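Long-range contacts in propionate kinase (Francisella tularensis subsp. tularensis, PDB 3KHY), which probably catalyses the reversible transfer of a phosphate from ATP to acetate, giving acetyl phosphate and ADP, with magnesium as cofactor: residues 197-202 with 317-322; 175-180 with 370-375; 230-235 with 265-270. All coordinates share one frame; numbering follows the deposited sequence.

The N-terminal part of the chain builds the sheet that contains strands 3-9 and 14-20. The three contacts come later and nest, with none crossing another. Contact 2 opens first, on helix 175-188, and closes last, at the start of helix 372-382. Contact 1 lies inside that loop and pairs strand 196-201 with strand 316-320 in the five-stranded sheet. Contact 3 is innermost; it closes the loop between 230-235 and 265-270. Contacts 1 and 2 touch through His200 and Ser177, because helix 175-188 packs on the sheet of contact 1. Contact 3 stands apart, its centre about 18 Å from that of contact 1.

Contact 1. Residues 197-202 with 317-322; sequences IVAHLG and LVFTGG
His200 and Thr320 meet on one face of a parallel strand pair, 197-201 with 317-320. CB of His200 lies 3.8 Å from Thr320 CG2. CG is a little farther from the same methyl. His200 ND1 also passes Thr320 CG2, at 3.9 Å, and hydrogen-bonds with Ser177 OG. At the far side of the ring, NE2 is nearest to Gly321 CA, which sits over the centre of one ring face as a CH-pi contact, 4.2 Å from the centroid. The ring also stacks on His174. His200 CG is anti to the backbone N (chi1 178°), which brings the ring alongside its own carbonyl and up to Gly321. Val198 and Val318 share this face, beneath helix 175-188.

On the other face, Leu317 CD1 touches Ile197 CG2 at 3.7 Å. Leu201 CD1 reaches the edge of the Phe319 ring, 4.0 Å from Phe319 CD1. Helices 287-307 and 328-337 pack there.

Four backbone hydrogen bonds join the strands, from Val318 N to Ile197 O (2.7 Å) through to Leu201 N to Thr320 O (2.8 Å). These bonds and the apolar packing probably fix the C-terminal strand ends, where predicted ATP-binding residues His200, Leu201, Gly202 and Gly322 lie.

Contact 2. Residues 175-180 with 370-375; sequences GTSHKY and TNEELM
Tyr180 and selenomethionine Met375 run alongside each other with their ends pointing opposite ways, and they bury the largest areas of this contact. Met375 SE packs on Tyr180 CB at 3.8 Å. It lies at the edge of the ring, 5.4 Å from the ring centroid, in a Met-aromatic contact. The chain of Met375 bends at chi2 (67°), and this brings the selenium round beside the helix that carries Tyr180. The fit is also tight at Met375 CG, which lies 3.4 Å from Thr176 CG2.

Over one face of the Tyr180 ring lies Asn371 CB, 4.2 Å from the centroid, as a CH-pi contact. Leu374 CD2 approaches obliquely near Tyr180 OH. Asn371 is also the N-cap of helix 372-382. Its OD1 accepts from Leu374 N at 3.1 Å, with the N-H sitting well above the plane of the amide carbonyl. This helix leads from the five-stranded sheet back to strand 14-20, where Leu374 touches Ile19. The contact thus joins the two halves of the actin-like ATPase fold, to whose clan the acetokinases belong.

Ser177 is the third main residue. With OG anti to the backbone N (chi1 172°), its hydroxyl points across to Thr370 OG1 and hydrogen-bonds with it at 2.7 Å. His200 of strand 196-201 is a second partner of this OG. Ser177 CB also packs on Glu372 CG at 3.6 Å. Glu372, predicted to bind magnesium, holds a salt bridge through OE2 to Arg85, a predicted substrate-binding residue.

Contact 3. Residues 230-235 with 265-270; sequences MGTRSG and GLLGIC
Arg233 meets Gly265 across the contact through its carbonyl oxygen, while its flat guanidinium group turns back over its own loop. Over one face of that group lies the selenium of selenomethionine Met230, 3.3 Å above the plane and offset toward the rim. At the end of the group, NH1 hydrogen-bonds to Pro224 O. Met220, Leu225 and Asn261 also touch the arginine side chain. The guanidinium therefore has both a packing partner and a polar anchor.

The backbone forms the contact itself. Met230 O accepts from Leu266 N at 2.9 Å, and Gly231 O accepts from Leu267 N at 3.0 Å. Both bonds are fairly straight, at 161° and 162° at the hydrogen. Consecutive carbonyls of the loop thus serve consecutive amides of helix 265-270. Inside the helix, Ile269 N and Cys270 N bond to Gly265 O and Leu266 O.

Gly265 has no side chain, and two loop oxygens crowd its CA: Met230 O at 3.2 Å and Arg233 O at 3.2 Å. Side-chain packing is slight. The side chains of Thr232 and Leu267 run alongside in the same direction, with Thr232 CG2 4.0 Å from Leu267 CD2. Leu267 CB rests on Gly231 O at 3.5 Å. Leu266 CG approaches Met230 O at 3.6 Å. Thr232 OG1 is held elsewhere, by Asn261 O.

Gly265 and Gly268 also make backbone hydrogen bonds with the second subunit, so the helix lies at the dimer interface. The loop carries Arg233, a predicted transition-state stabiliser near Gly204 of the predicted ATP site. Leu266 touches Met275, another predicted ATP contact. The arrangement is consistent with an active-site loop of the acetokinase family, tied by two of its carbonyls to a short helix.

Contact 1. Residues 197-202 with 317-322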
loop_
_atom_site.group_PDB
_atom_site.type_symbol
_atom_site.label_atom_id
_atom_site.label_comp_id
_atom_site.label_asym_id
_atom_site.label_seq_id
_atom_site.Cartn_x
_atom_site.Cartn_y
_atom_site.Cartn_z
ATOM N N ILE A 197 -13.659 -11.761 -6.315
ATOM C CA ILE A 197 -13.057 -10.489 -5.954
ATOM C C ILE A 197 -14.145 -9.456 -6.166
ATOM O O ILE A 197 -14.726 -9.384 -7.243
ATOM C CB ILE A 197 -11.862 -10.179 -6.851
ATOM C CG1 ILE A 197 -10.757 -11.208 -6.602
ATOM C CG2 ILE A 197 -11.360 -8.741 -6.608
ATOM C CD1 ILE A 197 -9.649 -11.204 -7.666
ATOM N N VAL A 198 -14.448 -8.689 -5.121
ATOM C CA VAL A 198 -15.520 -7.704 -5.180
ATOM C C VAL A 198 -14.925 -6.299 -5.132
ATOM O O VAL A 198 -14.218 -5.938 -4.185
ATOM C CB VAL A 198 -16.533 -7.882 -4.021
ATOM C CG1 VAL A 198 -17.634 -6.803 -4.083
ATOM C CG2 VAL A 198 -17.160 -9.295 -4.051
ATOM N N ALA A 199 -15.189 -5.526 -6.180
ATOM C CA ALA A 199 -14.767 -4.135 -6.237
ATOM C C ALA A 199 -15.977 -3.246 -5.982
ATOM O O ALA A 199 -16.836 -3.097 -6.832
ATOM C CB ALA A 199 -14.152 -3.817 -7.587
ATOM N N HIS A 200 -16.055 -2.696 -4.779
ATOM C CA HIS A 200 -17.112 -1.764 -4.416
ATOM C C HIS A 200 -16.601 -0.370 -4.743
ATOM O O HIS A 200 -15.755 0.159 -4.022
ATOM C CB HIS A 200 -17.400 -1.863 -2.914
ATOM C CG HIS A 200 -18.453 -0.909 -2.440
ATOM N ND1 HIS A 200 -19.681 -1.327 -1.976
ATOM C CD2 HIS A 200 -18.472 0.445 -2.382
ATOM C CE1 HIS A 200 -20.405 -0.276 -1.636
ATOM N NE2 HIS A 200 -19.695 0.814 -1.875
ATOM N N LEU A 201 -17.088 0.208 -5.839
ATOM C CA LEU A 201 -16.632 1.526 -6.283
ATOM C C LEU A 201 -17.796 2.499 -6.158
ATOM O O LEU A 201 -18.804 2.347 -6.838
ATOM C CB LEU A 201 -16.124 1.458 -7.739
ATOM C CG LEU A 201 -15.151 0.308 -8.039
ATOM C CD1 LEU A 201 -14.794 0.232 -9.537
ATOM C CD2 LEU A 201 -13.876 0.429 -7.204
ATOM N N GLY A 202 -17.682 3.446 -5.230
ATOM C CA GLY A 202 -18.670 4.506 -5.067
ATOM C C GLY A 202 -17.940 5.751 -4.587
ATOM O O GLY A 202 -16.816 6.011 -5.017
ATOM N N LEU A 317 -14.867 -11.683 -11.045
ATOM C CA LEU A 317 -14.580 -10.343 -10.544
ATOM C C LEU A 317 -15.931 -9.636 -10.534
ATOM O O LEU A 317 -16.648 -9.681 -11.540
ATOM C CB LEU A 317 -13.621 -9.624 -11.483
ATOM C CG LEU A 317 -13.438 -8.120 -11.250
ATOM C CD1 LEU A 317 -12.896 -7.845 -9.836
ATOM C CD2 LEU A 317 -12.505 -7.544 -12.308
ATOM N N VAL A 318 -16.300 -9.010 -9.410
ATOM C CA VAL A 318 -17.632 -8.382 -9.291
ATOM C C VAL A 318 -17.533 -6.881 -9.028
ATOM O O VAL A 318 -16.868 -6.473 -8.073
ATOM C CB VAL A 318 -18.450 -9.012 -8.149
ATOM C CG1 VAL A 318 -19.860 -8.423 -8.121
ATOM C CG2 VAL A 318 -18.498 -10.539 -8.299
ATOM N N PHE A 319 -18.173 -6.065 -9.880
ATOM C CA PHE A 319 -18.250 -4.621 -9.671
ATOM C C PHE A 319 -19.547 -4.290 -8.945
ATOM O O PHE A 319 -20.604 -4.842 -9.259
ATOM C CB PHE A 319 -18.268 -3.860 -11.013
ATOM C CG PHE A 319 -16.966 -3.901 -11.769
ATOM C CD1 PHE A 319 -15.911 -3.076 -11.396
ATOM C CD2 PHE A 319 -16.814 -4.729 -12.882
ATOM C CE1 PHE A 319 -14.717 -3.087 -12.097
ATOM C CE2 PHE A 319 -15.612 -4.748 -13.593
ATOM C CZ PHE A 319 -14.562 -3.919 -13.200
ATOM N N THR A 320 -19.476 -3.372 -7.993
ATOM C CA THR A 320 -20.663 -2.939 -7.281
ATOM C C THR A 320 -20.436 -1.508 -6.784
ATOM O O THR A 320 -19.376 -0.932 -7.026
ATOM C CB THR A 320 -21.008 -3.898 -6.117
ATOM O OG1 THR A 320 -22.329 -3.611 -5.636
ATOM C CG2 THR A 320 -19.988 -3.763 -4.966
ATOM N N GLY A 321 -21.436 -0.931 -6.125
ATOM C CA GLY A 321 -21.355 0.449 -5.670
ATOM C C GLY A 321 -21.869 1.417 -6.728
ATOM O O GLY A 321 -22.128 1.020 -7.862
ATOM N N GLY A 322 -22.009 2.689 -6.362
ATOM C CA GLY A 322 -22.545 3.694 -7.273
ATOM C C GLY A 322 -21.820 3.757 -8.610
ATOM O O GLY A 322 -22.442 3.892 -9.671
#

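Contact 2. Residues 175-180 with 370-375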
loop_
_atom_site.group_PDB
_atom_site.type_symbol
_atom_site.label_atom_id
_atom_site.label_comp_id
_atom_site.label_asym_id
_atom_site.label_seq_id
_atom_site.Cartn_x
_atom_site.Cartn_y
_atom_site.Cartn_z
ATOM N N GLY A 175 -17.686 -3.573 4.781
ATOM C CA GLY A 175 -17.888 -4.987 5.072
ATOM C C GLY A 175 -19.295 -5.483 4.783
ATOM O O GLY A 175 -19.478 -6.593 4.291
ATOM N N THR A 176 -20.294 -4.659 5.075
ATOM C CA THR A 176 -21.681 -5.057 4.868
ATOM C C THR A 176 -22.003 -5.169 3.373
ATOM O O THR A 176 -22.776 -6.026 2.966
ATOM C CB THR A 176 -22.636 -4.091 5.600
ATOM O OG1 THR A 176 -22.373 -4.169 7.012
ATOM C CG2 THR A 176 -24.086 -4.456 5.341
ATOM N N SER A 177 -21.380 -4.330 2.547
ATOM C CA SER A 177 -21.589 -4.417 1.104
ATOM C C SER A 177 -20.843 -5.628 0.519
ATOM O O SER A 177 -21.396 -6.371 -0.286
ATOM C CB SER A 177 -21.168 -3.115 0.425
ATOM O OG SER A 177 -21.197 -3.239 -0.992
ATOM N N HIS A 178 -19.588 -5.829 0.923
ATOM C CA HIS A 178 -18.840 -6.998 0.467
ATOM C C HIS A 178 -19.514 -8.315 0.848
ATOM O O HIS A 178 -19.548 -9.255 0.062
ATOM C CB HIS A 178 -17.392 -6.956 0.971
ATOM C CG HIS A 178 -16.580 -5.884 0.315
ATOM N ND1 HIS A 178 -16.313 -5.886 -1.035
ATOM C CD2 HIS A 178 -16.003 -4.765 0.812
ATOM C CE1 HIS A 178 -15.604 -4.814 -1.345
ATOM N NE2 HIS A 178 -15.402 -4.115 -0.243
ATOM N N LYS A 179 -20.086 -8.364 2.041
ATOM C CA LYS A 179 -20.821 -9.551 2.466
ATOM C C LYS A 179 -22.095 -9.781 1.649
ATOM O O LYS A 179 -22.328 -10.869 1.126
ATOM C CB LYS A 179 -21.172 -9.442 3.951
ATOM C CG LYS A 179 -21.765 -10.722 4.543
ATOM C CD LYS A 179 -21.851 -10.632 6.059
ATOM C CE LYS A 179 -22.198 -11.983 6.680
ATOM N NZ LYS A 179 -23.659 -12.074 6.888
ATOM N N TYR A 180 -22.928 -8.753 1.553
ATOM C CA TYR A 180 -24.153 -8.848 0.775
ATOM C C TYR A 180 -23.850 -9.239 -0.675
ATOM O O TYR A 180 -24.471 -10.138 -1.222
ATOM C CB TYR A 180 -24.944 -7.536 0.823
ATOM C CG TYR A 180 -26.144 -7.559 -0.091
ATOM C CD1 TYR A 180 -27.346 -8.120 0.332
ATOM C CD2 TYR A 180 -26.065 -7.067 -1.385
ATOM C CE1 TYR A 180 -28.439 -8.170 -0.499
ATOM C CE2 TYR A 180 -27.164 -7.110 -2.236
ATOM C CZ TYR A 180 -28.344 -7.666 -1.782
ATOM O OH TYR A 180 -29.431 -7.726 -2.613
ATOM N N THR A 370 -25.392 -3.498 -4.939
ATOM C CA THR A 370 -25.290 -3.715 -3.502
ATOM C C THR A 370 -26.540 -3.156 -2.812
ATOM O O THR A 370 -27.258 -2.331 -3.376
ATOM C CB THR A 370 -23.989 -3.133 -2.905
ATOM O OG1 THR A 370 -23.843 -3.580 -1.552
ATOM C CG2 THR A 370 -23.992 -1.617 -2.921
ATOM N N ASN A 371 -26.818 -3.626 -1.602
ATOM C CA ASN A 371 -27.989 -3.154 -0.869
ATOM C C ASN A 371 -27.683 -3.311 0.613
ATOM O O ASN A 371 -28.105 -4.270 1.253
ATOM C CB ASN A 371 -29.248 -3.946 -1.258
ATOM C CG ASN A 371 -30.537 -3.301 -0.739
ATOM O OD1 ASN A 371 -30.516 -2.498 0.201
ATOM N ND2 ASN A 371 -31.659 -3.650 -1.349
ATOM N N GLU A 372 -26.893 -2.385 1.137
ATOM C CA GLU A 372 -26.398 -2.509 2.500
ATOM C C GLU A 372 -27.540 -2.390 3.504
ATOM O O GLU A 372 -27.501 -2.998 4.557
ATOM C CB GLU A 372 -25.341 -1.436 2.771
ATOM C CG GLU A 372 -24.065 -1.614 1.953
ATOM C CD GLU A 372 -23.480 -0.295 1.480
ATOM O OE1 GLU A 372 -23.952 0.240 0.446
ATOM O OE2 GLU A 372 -22.546 0.206 2.142
ATOM N N GLU A 373 -28.557 -1.597 3.174
ATOM C CA GLU A 373 -29.681 -1.415 4.090
ATOM C C GLU A 373 -30.451 -2.724 4.225
ATOM O O GLU A 373 -30.842 -3.106 5.320
ATOM C CB GLU A 373 -30.611 -0.283 3.614
ATOM C CG GLU A 373 -29.923 1.066 3.397
ATOM C CD GLU A 373 -29.079 1.110 2.110
ATOM O OE1 GLU A 373 -29.242 0.234 1.229
ATOM O OE2 GLU A 373 -28.243 2.030 1.980
ATOM N N LEU A 374 -30.657 -3.417 3.110
ATOM C CA LEU A 374 -31.283 -4.742 3.153
ATOM C C LEU A 374 -30.445 -5.732 3.961
ATOM O O LEU A 374 -30.977 -6.536 4.723
ATOM C CB LEU A 374 -31.527 -5.281 1.737
ATOM C CG LEU A 374 -32.131 -6.684 1.610
ATOM C CD1 LEU A 374 -33.450 -6.783 2.367
ATOM C CD2 LEU A 374 -32.337 -7.049 0.138
HETATM N N MSE A 375 -29.125 -5.673 3.792
HETATM C CA MSE A 375 -28.244 -6.576 4.510
HETATM C C MSE A 375 -28.357 -6.336 6.014
HETATM O O MSE A 375 -28.385 -7.275 6.800
HETATM C CB MSE A 375 -26.796 -6.378 4.060
HETATM C CG MSE A 375 -25.822 -7.361 4.682
HETATM SE SE MSE A 375 -26.122 -9.212 4.081
HETATM C CE MSE A 375 -24.946 -10.110 5.322
#

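Contact 3. Residues 230-235 with 265-270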
loop_
_atom_site.group_PDB
_atom_site.type_symbol
_atom_site.label_atom_id
_atom_site.label_comp_id
_atom_site.label_asym_id
_atom_site.label_seq_id
_atom_site.Cartn_x
_atom_site.Cartn_y
_atom_site.Cartn_z
HETATM N N MSE A 230 -10.243 7.291 -4.369
HETATM C CA MSE A 230 -11.659 7.574 -4.125
HETATM C C MSE A 230 -12.025 9.012 -4.527
HETATM O O MSE A 230 -11.204 9.726 -5.092
HETATM C CB MSE A 230 -12.013 7.296 -2.659
HETATM C CG MSE A 230 -11.273 6.095 -2.082
HETATM SE SE MSE A 230 -11.882 5.565 -0.276
HETATM C CE MSE A 230 -10.376 4.396 0.182
ATOM N N GLY A 231 -13.252 9.434 -4.238
ATOM C CA GLY A 231 -13.693 10.771 -4.619
ATOM C C GLY A 231 -12.816 11.872 -4.044
ATOM O O GLY A 231 -12.356 12.756 -4.765
ATOM N N THR A 232 -12.581 11.822 -2.737
ATOM C CA THR A 232 -11.731 12.820 -2.092
ATOM C C THR A 232 -10.614 12.230 -1.215
ATOM O O THR A 232 -9.851 12.986 -0.609
ATOM C CB THR A 232 -12.564 13.810 -1.245
ATOM O OG1 THR A 232 -13.050 13.157 -0.064
ATOM C CG2 THR A 232 -13.750 14.345 -2.060
ATOM N N ARG A 233 -10.522 10.899 -1.155
ATOM C CA ARG A 233 -9.482 10.219 -0.368
ATOM C C ARG A 233 -8.357 9.667 -1.241
ATOM O O ARG A 233 -8.607 9.092 -2.299
ATOM C CB ARG A 233 -10.084 9.071 0.447
ATOM C CG ARG A 233 -11.028 9.513 1.553
ATOM C CD ARG A 233 -11.783 8.340 2.124
ATOM N NE ARG A 233 -13.194 8.383 1.753
ATOM C CZ ARG A 233 -14.077 7.432 2.047
ATOM N NH1 ARG A 233 -13.695 6.354 2.716
ATOM N NH2 ARG A 233 -15.340 7.560 1.669
ATOM N N SER A 234 -7.124 9.802 -0.756
ATOM C CA SER A 234 -5.929 9.414 -1.494
ATOM C C SER A 234 -5.773 7.912 -1.721
ATOM O O SER A 234 -5.188 7.486 -2.721
ATOM C CB SER A 234 -4.696 9.898 -0.730
ATOM O OG SER A 234 -4.577 9.210 0.512
ATOM N N GLY A 235 -6.277 7.111 -0.789
ATOM C CA GLY A 235 -5.934 5.698 -0.757
ATOM C C GLY A 235 -4.447 5.545 -0.466
ATOM O O GLY A 235 -3.848 6.417 0.167
ATOM N N GLY A 265 -7.697 12.111 -3.749
ATOM C CA GLY A 265 -8.494 11.295 -4.666
ATOM C C GLY A 265 -8.752 12.018 -5.988
ATOM O O GLY A 265 -7.923 12.825 -6.425
ATOM N N LEU A 266 -9.886 11.732 -6.630
ATOM C CA LEU A 266 -10.237 12.375 -7.906
ATOM C C LEU A 266 -10.231 13.900 -7.794
ATOM O O LEU A 266 -9.767 14.609 -8.697
ATOM C CB LEU A 266 -11.621 11.899 -8.383
ATOM C CG LEU A 266 -11.812 10.385 -8.548
ATOM C CD1 LEU A 266 -13.269 10.055 -8.873
ATOM C CD2 LEU A 266 -10.913 9.887 -9.637
ATOM N N LEU A 267 -10.743 14.399 -6.675
ATOM C CA LEU A 267 -10.805 15.836 -6.436
ATOM C C LEU A 267 -9.404 16.442 -6.494
ATOM O O LEU A 267 -9.184 17.452 -7.162
ATOM C CB LEU A 267 -11.437 16.125 -5.074
ATOM C CG LEU A 267 -11.535 17.608 -4.700
ATOM C CD1 LEU A 267 -12.354 18.427 -5.735
ATOM C CD2 LEU A 267 -12.109 17.776 -3.287
ATOM N N GLY A 268 -8.462 15.821 -5.792
ATOM C CA GLY A 268 -7.087 16.298 -5.780
ATOM C C GLY A 268 -6.445 16.261 -7.153
ATOM O O GLY A 268 -5.789 17.217 -7.573
ATOM N N ILE A 269 -6.630 15.155 -7.863
ATOM C CA ILE A 269 -6.014 15.003 -9.185
ATOM C C ILE A 269 -6.554 15.986 -10.222
ATOM O O ILE A 269 -5.780 16.635 -10.929
ATOM C CB ILE A 269 -6.181 13.574 -9.738
ATOM C CG1 ILE A 269 -5.577 12.539 -8.782
ATOM C CG2 ILE A 269 -5.545 13.443 -11.131
ATOM C CD1 ILE A 269 -6.072 11.107 -9.089
ATOM N N CYS A 270 -7.874 16.104 -10.324
ATOM C CA CYS A 270 -8.445 16.843 -11.441
ATOM C C CYS A 270 -9.440 17.948 -11.083
ATOM O O CYS A 270 -9.945 18.631 -11.977
ATOM C CB CYS A 270 -9.086 15.878 -12.442
ATOM S SG CYS A 270 -10.674 15.191 -11.912
#